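Local coordinates for transcriptional regulator, LacI family protein (PDB 3K9C), which probably acts as a DNA-binding transcription regulator of the LacI family, with a core resembling periplasmic sugar-binding proteins, at residues B[21-25]-B[192-196]. Sequence-based numbering, arbitrary orientation.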
loop_
_atom_site.group_PDB
_atom_site.type_symbol
_atom_site.label_atom_id
_atom_site.label_comp_id
_atom_site.label_asym_id
_atom_site.label_seq_id
_atom_site.Cartn_x
_atom_site.Cartn_y
_atom_site.Cartn_z
ATOM N N LEU B 21 -1.260 -2.703 -8.043
ATOM C CA LEU B 21 -0.327 -1.841 -7.333
ATOM C C LEU B 21 -1.033 -1.212 -6.120
ATOM O O LEU B 21 -2.194 -0.812 -6.197
ATOM C CB LEU B 21 0.176 -0.740 -8.273
ATOM C CG LEU B 21 1.577 -0.183 -8.008
ATOM C CD1 LEU B 21 2.589 -1.312 -8.078
ATOM C CD2 LEU B 21 1.917 0.893 -9.038
ATOM N N GLN B 22 -0.334 -1.140 -4.997
ATOM C CA GLN B 22 -0.905 -0.547 -3.793
ATOM C C GLN B 22 -2.138 -1.266 -3.222
ATOM O O GLN B 22 -2.971 -0.641 -2.570
ATOM C CB GLN B 22 -1.258 0.922 -4.047
ATOM C CG GLN B 22 -0.108 1.739 -4.598
ATOM C CD GLN B 22 -0.336 3.226 -4.453
ATOM O OE1 GLN B 22 -0.511 3.725 -3.341
ATOM N NE2 GLN B 22 -0.330 3.947 -5.574
ATOM N N GLN B 23 -2.273 -2.563 -3.482
ATOM C CA GLN B 23 -3.388 -3.317 -2.919
ATOM C C GLN B 23 -2.723 -4.155 -1.832
ATOM O O GLN B 23 -1.959 -5.061 -2.123
ATOM C CB GLN B 23 -4.034 -4.223 -3.966
ATOM C CG GLN B 23 -5.327 -4.858 -3.496
ATOM C CD GLN B 23 -6.417 -3.823 -3.253
ATOM O OE1 GLN B 23 -6.823 -3.108 -4.172
ATOM N NE2 GLN B 23 -6.893 -3.737 -2.012
ATOM N N PRO B 24 -3.003 -3.850 -0.560
ATOM C CA PRO B 24 -2.419 -4.570 0.579
ATOM C C PRO B 24 -2.295 -6.085 0.428
ATOM O O PRO B 24 -1.193 -6.632 0.521
ATOM C CB PRO B 24 -3.326 -4.165 1.738
ATOM C CG PRO B 24 -3.696 -2.750 1.365
ATOM C CD PRO B 24 -4.034 -2.902 -0.100
ATOM N N PHE B 25 -3.416 -6.757 0.190
ATOM C CA PHE B 25 -3.406 -8.205 0.044
ATOM C C PHE B 25 -2.573 -8.708 -1.141
ATOM O O PHE B 25 -1.998 -9.784 -1.064
ATOM C CB PHE B 25 -4.834 -8.745 -0.053
ATOM C CG PHE B 25 -4.912 -10.247 -0.032
ATOM C CD1 PHE B 25 -4.339 -10.971 1.016
ATOM C CD2 PHE B 25 -5.539 -10.937 -1.058
ATOM C CE1 PHE B 25 -4.392 -12.365 1.034
ATOM C CE2 PHE B 25 -5.598 -12.322 -1.052
ATOM C CZ PHE B 25 -5.023 -13.041 -0.003
ATOM N N PHE B 192 -15.737 -5.896 4.078
ATOM C CA PHE B 192 -15.311 -6.762 2.976
ATOM C C PHE B 192 -13.851 -7.174 3.135
ATOM O O PHE B 192 -13.523 -8.351 3.009
ATOM C CB PHE B 192 -15.496 -6.064 1.625
ATOM C CG PHE B 192 -15.014 -6.878 0.464
ATOM C CD1 PHE B 192 -15.623 -8.087 0.149
ATOM C CD2 PHE B 192 -13.931 -6.455 -0.294
ATOM C CE1 PHE B 192 -15.158 -8.863 -0.905
ATOM C CE2 PHE B 192 -13.459 -7.226 -1.356
ATOM C CZ PHE B 192 -14.071 -8.433 -1.660
ATOM N N ASN B 193 -12.981 -6.198 3.388
ATOM C CA ASN B 193 -11.560 -6.467 3.605
ATOM C C ASN B 193 -10.966 -5.482 4.619
ATOM O O ASN B 193 -11.642 -4.545 5.046
ATOM C CB ASN B 193 -10.769 -6.448 2.270
ATOM C CG ASN B 193 -10.636 -5.050 1.641
ATOM O OD1 ASN B 193 -10.998 -4.033 2.223
ATOM N ND2 ASN B 193 -10.091 -5.015 0.437
ATOM N N ASP B 194 -9.713 -5.708 5.008
ATOM C CA ASP B 194 -9.023 -4.852 5.974
ATOM C C ASP B 194 -8.976 -3.363 5.610
ATOM O O ASP B 194 -9.112 -2.499 6.483
ATOM C CB ASP B 194 -7.586 -5.336 6.192
ATOM C CG ASP B 194 -7.514 -6.708 6.848
ATOM O OD1 ASP B 194 -8.536 -7.178 7.391
ATOM O OD2 ASP B 194 -6.418 -7.302 6.833
ATOM N N ARG B 195 -8.756 -3.062 4.334
ATOM C CA ARG B 195 -8.700 -1.663 3.908
ATOM C C ARG B 195 -10.062 -1.007 4.091
ATOM O O ARG B 195 -10.159 0.163 4.461
ATOM C CB ARG B 195 -8.249 -1.554 2.448
ATOM C CG ARG B 195 -8.141 -0.117 1.963
ATOM C CD ARG B 195 -7.515 -0.040 0.588
ATOM N NE ARG B 195 -6.072 0.150 0.664
ATOM C CZ ARG B 195 -5.266 0.171 -0.393
ATOM N NH1 ARG B 195 -5.766 0.004 -1.615
ATOM N NH2 ARG B 195 -3.962 0.370 -0.233
ATOM N N CYS B 196 -11.119 -1.773 3.841
ATOM C CA CYS B 196 -12.481 -1.276 4.013
ATOM C C CYS B 196 -12.729 -1.056 5.505
ATOM O O CYS B 196 -13.329 -0.057 5.913
ATOM C CB CYS B 196 -13.476 -2.302 3.470
ATOM S SG CYS B 196 -15.195 -1.840 3.631
#
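Arg195 reaches across from the start of helix 194-206 and grips the backbone carbonyl of Gln22. Both terminal nitrogens share that one oxygen. The stronger bond runs from Arg195 NH2 to Gln22 O at 2.7 Å, with an N-H...O angle of 140°. Arg195 NH1 adds a weak, more bent one to Gln22 O at 3.0 Å. The oxygen sits at the guanidinium edge, though tilted somewhat out of its plane.

The Arg195 side chain starts extended, with CG anti to the backbone N (chi1 -179°) and chi2 likewise extended. A bend at chi3 (-93°) then turns the flat group. One face thereby comes against the ring of Pro24. Pro24 CD lies over the centre of that face, 3.3 Å from Arg195 CZ, and CG packs beside it, 3.5 Å from Arg195 NH2. The Gln23 side chain bends at chi2, and its end comes nearer to Arg195 than its base does.

Asn193 caps its own helix: OD1 accepts from Cys196 N at 2.8 Å. Its ND2 makes weak hydrogen bonds to Thr167 O and to a glycerol, probably from the crystallisation liquor. Leu225 of helix 224-227 touches both Pro24 and Arg195.

The two segments belong to the two lobes of the periplasmic-binding-protein-like fold, and the contact spans the interlobe cleft near the start of helix 24-39. Arg224 of the second subunit brings a like charge close to Arg195 NH2, while Glu169 makes a long, weak ion pair with Arg195 NE. The two segments bury 186 Å² between them. Across them a charged group is held by one neutral backbone oxygen and a proline face, with no carboxylate. This would suit a link that can be remade as the lobes move, as lobes do in LacI-family relatives.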